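Pectate lyase (Paenibacillus sp. 0602, PDB 5GT5) cleaves polygalacturonate and partly methylated pectin by endo-acting beta-elimination, a reaction that probably depends on calcium. Local coordinates at residues G161-H166 / T187-T192; H166-K171 / A429-L434. The protein carries 1 engineered substitution. One frame throughout, in Å; residues are numbered along the deposited sequence.

In the fold
Both contacts lie in the parallel beta-helix of this polysaccharide lyase family 1 enzyme, their centres about 10 Å apart and each about 11 Å from the centre of the chain. Interaction 1 joins strand 160-165 to strand 184-194, one coil further along; interaction 2 brings the loop after helix 419-423 back against the short strand 168-169, about 260 residues earlier. His166, at the bend between strands 160-165 and 168-169, belongs to both. The partners alternate along the chain, and the contacts meet directly: Trp190 O lies 2.9 Å from Gly430 N, probably a hydrogen bond. The C-terminal region is thus laid across two successive coils of the solenoid.

Interaction 1 (G161-H166 / T187-T192); sequences GVWIDH and TISWST
Ser189 OG stands between Trp163 and Asp165. It accepts the indole N-H of Trp163 (NE1 to OG 3.0 Å) from a place 16° out of the ring plane, and Ser189 OG in turn donates to the anti lone pair of Asp165 OD2 at 2.7 Å. With chi1 at -171°, Trp163 CG lies opposite its own backbone N, which carries NE1 to Ser189 OG and CD1 alongside Thr187 CG2. Just past the strand ends, Trp190 CB sits over the centre of the His166 ring in a CH-pi contact, 3.5 Å from the centroid; the two aromatic planes are near parallel but slid apart. His166 ND1 donates to Asp165 OD1 at 2.7 Å, which fixes the imidazole's rotation, and Arg128 forms a salt bridge with the same oxygen. Behind these groups the backbones pair in parallel, Thr187 N to Val162 O and Ile164 N to Thr187 O each measuring 2.9 Å. Ser189 O accepts from both His166 N and Ser191 OG where the chains turn. On the other face Ile164 packs beside Ile188. Parallel strands from successive coils, with like positions stacked in register, are the hallmark of the pectate lyase beta-helix.

Interaction 2 (H166-K171 / A429-L434); sequences HCVFNK and AGAGKL. Engineered in segment 166-171: Val168 (natural residue Gly).
The bend between two beta-helix strands, 160-165 and 168-169, is covered here by the loop 429-434 that follows helix 419-423. His166 and Leu434 meet through the imidazole and one methyl: Leu434 CD1 approaches His166 NE2 to 3.6 Å, at a slant to the ring. Gly430 O comes instead to the ring edge, in its plane, 3.5 Å from His166 CD2. A chi1 of -79° puts His166 CG opposite the carbonyl carbon, so that the CD2 edge meets Gly430 O and NE2 meets the Leu434 methyl. Tyr7 meets this ring edge-to-face and also touches Leu434, so the N-terminal region joins the same packing. An alanine in place of His166 would probably leave Leu434 CD1 without its ring partner and open a gap beside Gly430 O.

Across the bend the backbones run close without a hydrogen bond between the segments; Ala431 CA lies 3.2 Å from His166 O, and Gly430 CA makes a nearly straight C-H...O contact with Cys167 O. In the beta-helix, strand 168-169 is paired with strands 131-133 and 184-194 of the neighbouring coils, and the C-terminal loop packs against the Val168 side chain from this strand. Val168 is an engineered residue, glycine in the natural sequence. Its CB is directed toward the loop; Val168 CG2, beside the backbone N, is pressed against the Gly430-Ala431 backbone, 2.9 Å from Ala431 N and 3.3 Å from Gly430 CA, closer than usual contact, and lies beside Ala431 CB. Lys433 NZ is hydrogen-bonded to Thr192 OG1, although the modelled course of this lysine chain is doubtful. Gly432 N bonds to Asn129 OD1, on the turn between strands 125-128 and 131-133.

Interaction 1 (G161-H166 / T187-T192)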
ATOM      1  N   GLY A 161       4.893  -0.075   2.845  1.00  5.72           N
ATOM      2  CA  GLY A 161       4.722   0.233   4.258  1.00  6.22           C
ATOM      3  C   GLY A 161       5.746  -0.462   5.125  1.00  7.21           C
ATOM      4  O   GLY A 161       5.544  -1.585   5.566  1.00  6.85           O
ATOM      5  N   VAL A 162       6.880   0.196   5.328  1.00  5.30           N
ATOM      6  CA  VAL A 162       7.967  -0.323   6.132  1.00  4.14           C
ATOM      7  C   VAL A 162       8.456   0.807   7.012  1.00  6.19           C
ATOM      8  O   VAL A 162       8.839   1.856   6.497  1.00  6.67           O
ATOM      9  CB  VAL A 162       9.135  -0.832   5.262  1.00  5.00           C
ATOM     10  CG1 VAL A 162      10.249  -1.380   6.168  1.00  6.60           C
ATOM     11  CG2 VAL A 162       8.667  -1.925   4.272  1.00  7.13           C
ATOM     12  N   TRP A 163       8.475   0.577   8.324  1.00  5.73           N
ATOM     13  CA  TRP A 163       9.023   1.511   9.282  1.00  4.48           C
ATOM     14  C   TRP A 163      10.213   0.848   9.960  1.00  5.76           C
ATOM     15  O   TRP A 163      10.051  -0.156  10.655  1.00  6.47           O
ATOM     16  CB  TRP A 163       7.945   1.869  10.326  1.00  7.22           C
ATOM     17  CG  TRP A 163       8.324   2.987  11.247  1.00  6.89           C
ATOM     18  CD1 TRP A 163       9.218   3.990  10.976  1.00  7.44           C
ATOM     19  CD2 TRP A 163       7.816   3.240  12.580  1.00  5.80           C
ATOM     20  NE1 TRP A 163       9.282   4.866  12.057  1.00  6.26           N
ATOM     21  CE2 TRP A 163       8.457   4.416  13.051  1.00  6.78           C
ATOM     22  CE3 TRP A 163       6.915   2.572  13.428  1.00  7.35           C
ATOM     23  CZ2 TRP A 163       8.193   4.961  14.321  1.00  8.13           C
ATOM     24  CZ3 TRP A 163       6.652   3.121  14.673  1.00  7.57           C
ATOM     25  CH2 TRP A 163       7.286   4.288  15.116  1.00  7.12           C
ATOM     26  N   ILE A 164      11.398   1.421   9.776  1.00  5.48           N
ATOM     27  CA  ILE A 164      12.602   1.013  10.480  1.00  5.72           C
ATOM     28  C   ILE A 164      12.935   2.142  11.441  1.00  5.89           C
ATOM     29  O   ILE A 164      13.124   3.284  11.005  1.00  6.71           O
ATOM     30  CB  ILE A 164      13.745   0.783   9.505  1.00  5.89           C
ATOM     31  CG1 ILE A 164      13.413  -0.432   8.621  1.00  7.18           C
ATOM     32  CG2 ILE A 164      15.060   0.518  10.279  1.00  7.40           C
ATOM     33  CD1 ILE A 164      14.184  -0.487   7.299  1.00  8.11           C
ATOM     34  N   ASP A 165      12.994   1.855  12.747  1.00  5.38           N
ATOM     35  CA  ASP A 165      13.056   2.951  13.705  1.00  6.27           C
ATOM     36  C   ASP A 165      13.833   2.566  14.958  1.00  4.74           C
ATOM     37  O   ASP A 165      13.746   1.431  15.421  1.00  6.18           O
ATOM     38  CB  ASP A 165      11.622   3.414  14.056  1.00  7.15           C
ATOM     39  CG  ASP A 165      11.587   4.331  15.245  1.00  6.94           C
ATOM     40  OD1 ASP A 165      11.500   3.794  16.381  1.00  8.70           O
ATOM     41  OD2 ASP A 165      11.672   5.572  15.088  1.00  7.80           O
ATOM     42  N   HIS A 166      14.632   3.497  15.479  1.00  6.17           N
ATOM     43  CA  HIS A 166      15.476   3.197  16.645  1.00  5.74           C
ATOM     44  C   HIS A 166      16.359   1.968  16.428  1.00  6.65           C
ATOM     45  O   HIS A 166      16.571   1.137  17.317  1.00  6.32           O
ATOM     46  CB  HIS A 166      14.631   3.068  17.922  1.00  6.31           C
ATOM     47  CG  HIS A 166      14.235   4.387  18.515  1.00  5.82           C
ATOM     48  ND1 HIS A 166      13.025   4.990  18.248  1.00  6.74           N
ATOM     49  CD2 HIS A 166      14.912   5.211  19.347  1.00  7.31           C
ATOM     50  CE1 HIS A 166      12.965   6.139  18.913  1.00  7.66           C
ATOM     51  NE2 HIS A 166      14.103   6.311  19.559  1.00  7.27           N
ATOM     52  N   THR A 187       9.581   4.594   5.953  1.00  5.84           N
ATOM     53  CA  THR A 187      10.132   5.598   6.853  1.00  5.55           C
ATOM     54  C   THR A 187      11.253   4.983   7.637  1.00  4.38           C
ATOM     55  O   THR A 187      11.085   3.905   8.225  1.00  5.44           O
ATOM     56  CB  THR A 187       9.086   6.168   7.827  1.00  5.36           C
ATOM     57  OG1 THR A 187       8.109   6.895   7.076  1.00  7.21           O
ATOM     58  CG2 THR A 187       9.752   7.116   8.855  1.00  7.23           C
ATOM     59  N   ILE A 188      12.396   5.666   7.645  1.00  4.54           N
ATOM     60  CA  ILE A 188      13.476   5.286   8.534  1.00  4.06           C
ATOM     61  C   ILE A 188      13.759   6.424   9.509  1.00  5.67           C
ATOM     62  O   ILE A 188      14.118   7.534   9.086  1.00  5.94           O
ATOM     63  CB  ILE A 188      14.774   4.918   7.757  1.00  4.04           C
ATOM     64  CG1 ILE A 188      14.505   3.886   6.641  1.00  6.32           C
ATOM     65  CG2 ILE A 188      15.838   4.426   8.734  1.00  5.59           C
ATOM     66  CD1 ILE A 188      15.756   3.442   5.829  1.00  7.69           C
ATOM     67  N   SER A 189      13.574   6.164  10.816  1.00  6.64           N
ATOM     68  CA  SER A 189      13.647   7.255  11.788  1.00  5.35           C
ATOM     69  C   SER A 189      14.394   6.876  13.048  1.00  6.61           C
ATOM     70  O   SER A 189      14.511   5.688  13.398  1.00  6.27           O
ATOM     71  CB  SER A 189      12.259   7.794  12.144  1.00  7.73           C
ATOM     72  OG  SER A 189      11.439   6.778  12.719  1.00  7.34           O
ATOM     73  N   TRP A 190      14.938   7.894  13.713  1.00  5.91           N
ATOM     74  CA  TRP A 190      15.554   7.730  15.020  1.00  5.56           C
ATOM     75  C   TRP A 190      16.630   6.655  15.018  1.00  5.35           C
ATOM     76  O   TRP A 190      16.772   5.908  15.986  1.00  6.92           O
ATOM     77  CB  TRP A 190      14.476   7.454  16.112  1.00  6.12           C
ATOM     78  CG  TRP A 190      13.703   8.699  16.407  1.00  7.17           C
ATOM     79  CD1 TRP A 190      12.438   9.020  15.978  1.00  9.60           C
ATOM     80  CD2 TRP A 190      14.173   9.829  17.157  1.00  7.61           C
ATOM     81  NE1 TRP A 190      12.097  10.285  16.433  1.00 10.06           N
ATOM     82  CE2 TRP A 190      13.141  10.785  17.168  1.00  9.11           C
ATOM     83  CE3 TRP A 190      15.344  10.095  17.863  1.00 10.12           C
ATOM     84  CZ2 TRP A 190      13.273  12.015  17.812  1.00 11.93           C
ATOM     85  CZ3 TRP A 190      15.464  11.324  18.517  1.00  9.40           C
ATOM     86  CH2 TRP A 190      14.438  12.259  18.479  1.00  8.56           C
ATOM     87  N   SER A 191      17.390   6.576  13.933  1.00  6.39           N
ATOM     88  CA  SER A 191      18.369   5.499  13.739  1.00  5.61           C
ATOM     89  C   SER A 191      19.780   6.015  13.564  1.00  4.91           C
ATOM     90  O   SER A 191      19.980   7.137  13.093  1.00  7.13           O
ATOM     91  CB  SER A 191      17.964   4.578  12.574  1.00  6.27           C
ATOM     92  OG  SER A 191      16.724   3.922  12.890  1.00  5.07           O
ATOM     93  N   THR A 192      20.732   5.184  13.957  1.00  6.84           N
ATOM     94  CA  THR A 192      22.154   5.514  13.840  1.00  5.51           C
ATOM     95  C   THR A 192      22.801   4.624  12.797  1.00  5.97           C
ATOM     96  O   THR A 192      22.571   3.403  12.790  1.00  7.76           O
ATOM     97  CB  THR A 192      22.839   5.280  15.191  1.00  6.13           C
ATOM     98  OG1 THR A 192      22.325   6.253  16.123  1.00 10.45           O
ATOM     99  CG2 THR A 192      24.358   5.438  15.048  1.00  9.30           C
TER

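Interaction 2 (H166-K171 / A429-L434)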
ATOM      1  N   HIS A 166      14.632   3.497  15.479  1.00  6.17           N
ATOM      2  CA  HIS A 166      15.476   3.197  16.645  1.00  5.74           C
ATOM      3  C   HIS A 166      16.359   1.968  16.428  1.00  6.65           C
ATOM      4  O   HIS A 166      16.571   1.137  17.317  1.00  6.32           O
ATOM      5  CB  HIS A 166      14.631   3.068  17.922  1.00  6.31           C
ATOM      6  CG  HIS A 166      14.235   4.387  18.515  1.00  5.82           C
ATOM      7  ND1 HIS A 166      13.025   4.990  18.248  1.00  6.74           N
ATOM      8  CD2 HIS A 166      14.912   5.211  19.347  1.00  7.31           C
ATOM      9  CE1 HIS A 166      12.965   6.139  18.913  1.00  7.66           C
ATOM     10  NE2 HIS A 166      14.103   6.311  19.559  1.00  7.27           N
ATOM     11  N   CYS A 167      16.927   1.885  15.237  1.00  6.23           N
ATOM     12  CA  CYS A 167      17.909   0.853  14.945  1.00  6.19           C
ATOM     13  C   CYS A 167      19.289   1.459  14.796  1.00  6.30           C
ATOM     14  O   CYS A 167      19.431   2.674  14.616  1.00  6.71           O
ATOM     15  CB  CYS A 167      17.542   0.085  13.664  1.00  4.99           C
ATOM     16  SG  CYS A 167      16.059  -0.955  13.854  1.00  6.80           S
ATOM     17  N   VAL A 168      20.299   0.607  14.910  1.00  6.82           N
ATOM     18  CA  VAL A 168      21.700   0.989  14.731  1.00  5.17           C
ATOM     19  C   VAL A 168      22.354   0.065  13.722  1.00  6.63           C
ATOM     20  O   VAL A 168      22.161  -1.155  13.792  1.00  8.07           O
ATOM     21  CB  VAL A 168      22.434   0.910  16.053  1.00  6.06           C
ATOM     22  CG1 VAL A 168      23.951   1.172  15.880  1.00  8.31           C
ATOM     23  CG2 VAL A 168      21.874   1.933  16.895  1.00  2.32           C
ATOM     24  N   PHE A 169      23.108   0.654  12.788  1.00  5.20           N
ATOM     25  CA  PHE A 169      23.780  -0.097  11.732  1.00  4.73           C
ATOM     26  C   PHE A 169      25.253   0.244  11.761  1.00  8.70           C
ATOM     27  O   PHE A 169      25.614   1.416  11.856  1.00  8.15           O
ATOM     28  CB  PHE A 169      23.183   0.260  10.369  1.00  6.00           C
ATOM     29  CG  PHE A 169      21.713  -0.024  10.256  1.00  5.71           C
ATOM     30  CD1 PHE A 169      20.772   0.885  10.735  1.00  5.60           C
ATOM     31  CD2 PHE A 169      21.279  -1.218   9.703  1.00  5.31           C
ATOM     32  CE1 PHE A 169      19.420   0.634  10.614  1.00  5.45           C
ATOM     33  CE2 PHE A 169      19.919  -1.490   9.587  1.00  7.45           C
ATOM     34  CZ  PHE A 169      18.988  -0.569  10.043  1.00  6.96           C
ATOM     35  N   ASN A 170      26.082  -0.795  11.678  1.00  5.84           N
ATOM     36  CA  ASN A 170      27.535  -0.656  11.651  1.00  5.30           C
ATOM     37  C   ASN A 170      28.035  -0.862  10.220  1.00  6.44           C
ATOM     38  O   ASN A 170      27.260  -0.692   9.284  1.00  6.73           O
ATOM     39  CB  ASN A 170      28.148  -1.659  12.633  1.00  7.50           C
ATOM     40  CG  ASN A 170      27.814  -1.340  14.076  1.00  7.94           C
ATOM     41  OD1 ASN A 170      28.540  -0.570  14.733  1.00 10.07           O
ATOM     42  ND2 ASN A 170      26.730  -1.929  14.591  1.00  7.84           N
ATOM     43  N   LYS A 171      29.273  -1.285  10.019  1.00  7.41           N
ATOM     44  CA  LYS A 171      29.786  -1.442   8.659  1.00  6.66           C
ATOM     45  C   LYS A 171      29.085  -2.582   7.938  1.00  5.99           C
ATOM     46  O   LYS A 171      28.784  -3.633   8.523  1.00  6.69           O
ATOM     47  CB  LYS A 171      31.290  -1.753   8.701  1.00  9.32           C
ATOM     48  CG  LYS A 171      32.182  -0.587   9.086  1.00 12.97           C
ATOM     49  CD  LYS A 171      32.728   0.093   7.879  1.00 14.30           C
ATOM     50  CE  LYS A 171      33.805  -0.769   7.159  1.00  8.51           C
ATOM     51  NZ  LYS A 171      34.045  -0.015   5.888  1.00  6.90           N
ATOM     52  N   ALA A 429      19.158   9.042  18.902  1.00  9.14           N
ATOM     53  CA  ALA A 429      18.925   8.057  17.851  1.00  9.59           C
ATOM     54  C   ALA A 429      19.664   6.750  18.141  1.00  8.29           C
ATOM     55  O   ALA A 429      20.709   6.737  18.792  1.00 10.08           O
ATOM     56  CB  ALA A 429      19.362   8.616  16.505  1.00  8.41           C
ATOM     57  N   GLY A 430      19.107   5.653  17.639  1.00  8.29           N
ATOM     58  CA  GLY A 430      19.729   4.348  17.716  1.00  7.88           C
ATOM     59  C   GLY A 430      18.970   3.350  18.584  1.00  7.81           C
ATOM     60  O   GLY A 430      18.030   3.697  19.294  1.00  9.70           O
ATOM     61  N   ALA A 431      19.467   2.126  18.517  1.00  6.56           N
ATOM     62  CA  ALA A 431      19.024   1.038  19.367  1.00  6.37           C
ATOM     63  C   ALA A 431      19.622   1.140  20.787  1.00  8.91           C
ATOM     64  O   ALA A 431      20.682   1.628  20.956  1.00  9.62           O
ATOM     65  CB  ALA A 431      19.391  -0.293  18.715  1.00  9.55           C
ATOM     66  N   GLY A 432      18.865   0.606  21.724  1.00  7.23           N
ATOM     67  CA  GLY A 432      19.367   0.573  23.104  1.00  9.59           C
ATOM     68  C   GLY A 432      19.349   1.903  23.796  1.00 13.91           C
ATOM     69  O   GLY A 432      19.966   2.056  24.799  1.00 17.49           O
ATOM     70  N   LYS A 433      18.626   2.858  23.267  1.00 30.00           N
ATOM     71  CA  LYS A 433      18.687   4.226  23.703  1.00 30.00           C
ATOM     72  C   LYS A 433      17.428   4.560  24.520  1.00 30.00           C
ATOM     73  O   LYS A 433      17.518   5.221  25.521  1.00 30.00           O
ATOM     74  CB  LYS A 433      19.003   5.172  22.444  1.00 20.00           C
ATOM     75  CG  LYS A 433      20.527   5.243  22.084  1.00 20.00           C
ATOM     76  CD  LYS A 433      21.107   4.650  20.727  1.00 20.00           C
ATOM     77  CE  LYS A 433      22.376   5.310  19.988  1.00 20.00           C
ATOM     78  NZ  LYS A 433      23.267   4.955  18.692  1.00 20.00           N
ATOM     79  N   LEU A 434      16.276   4.058  24.118  1.00 30.00           N
ATOM     80  CA  LEU A 434      15.029   4.287  24.798  1.00 30.00           C
ATOM     81  C   LEU A 434      14.710   3.137  25.644  1.00 30.00           C
ATOM     82  O   LEU A 434      14.677   2.053  25.185  1.00 30.00           O
ATOM     83  CB  LEU A 434      13.866   4.403  23.849  1.00 20.00           C
ATOM     84  CG  LEU A 434      13.452   5.701  23.391  1.00 20.00           C
ATOM     85  CD1 LEU A 434      12.231   5.644  22.519  1.00 20.00           C
ATOM     86  CD2 LEU A 434      13.281   6.656  24.513  1.00 20.00           C
TER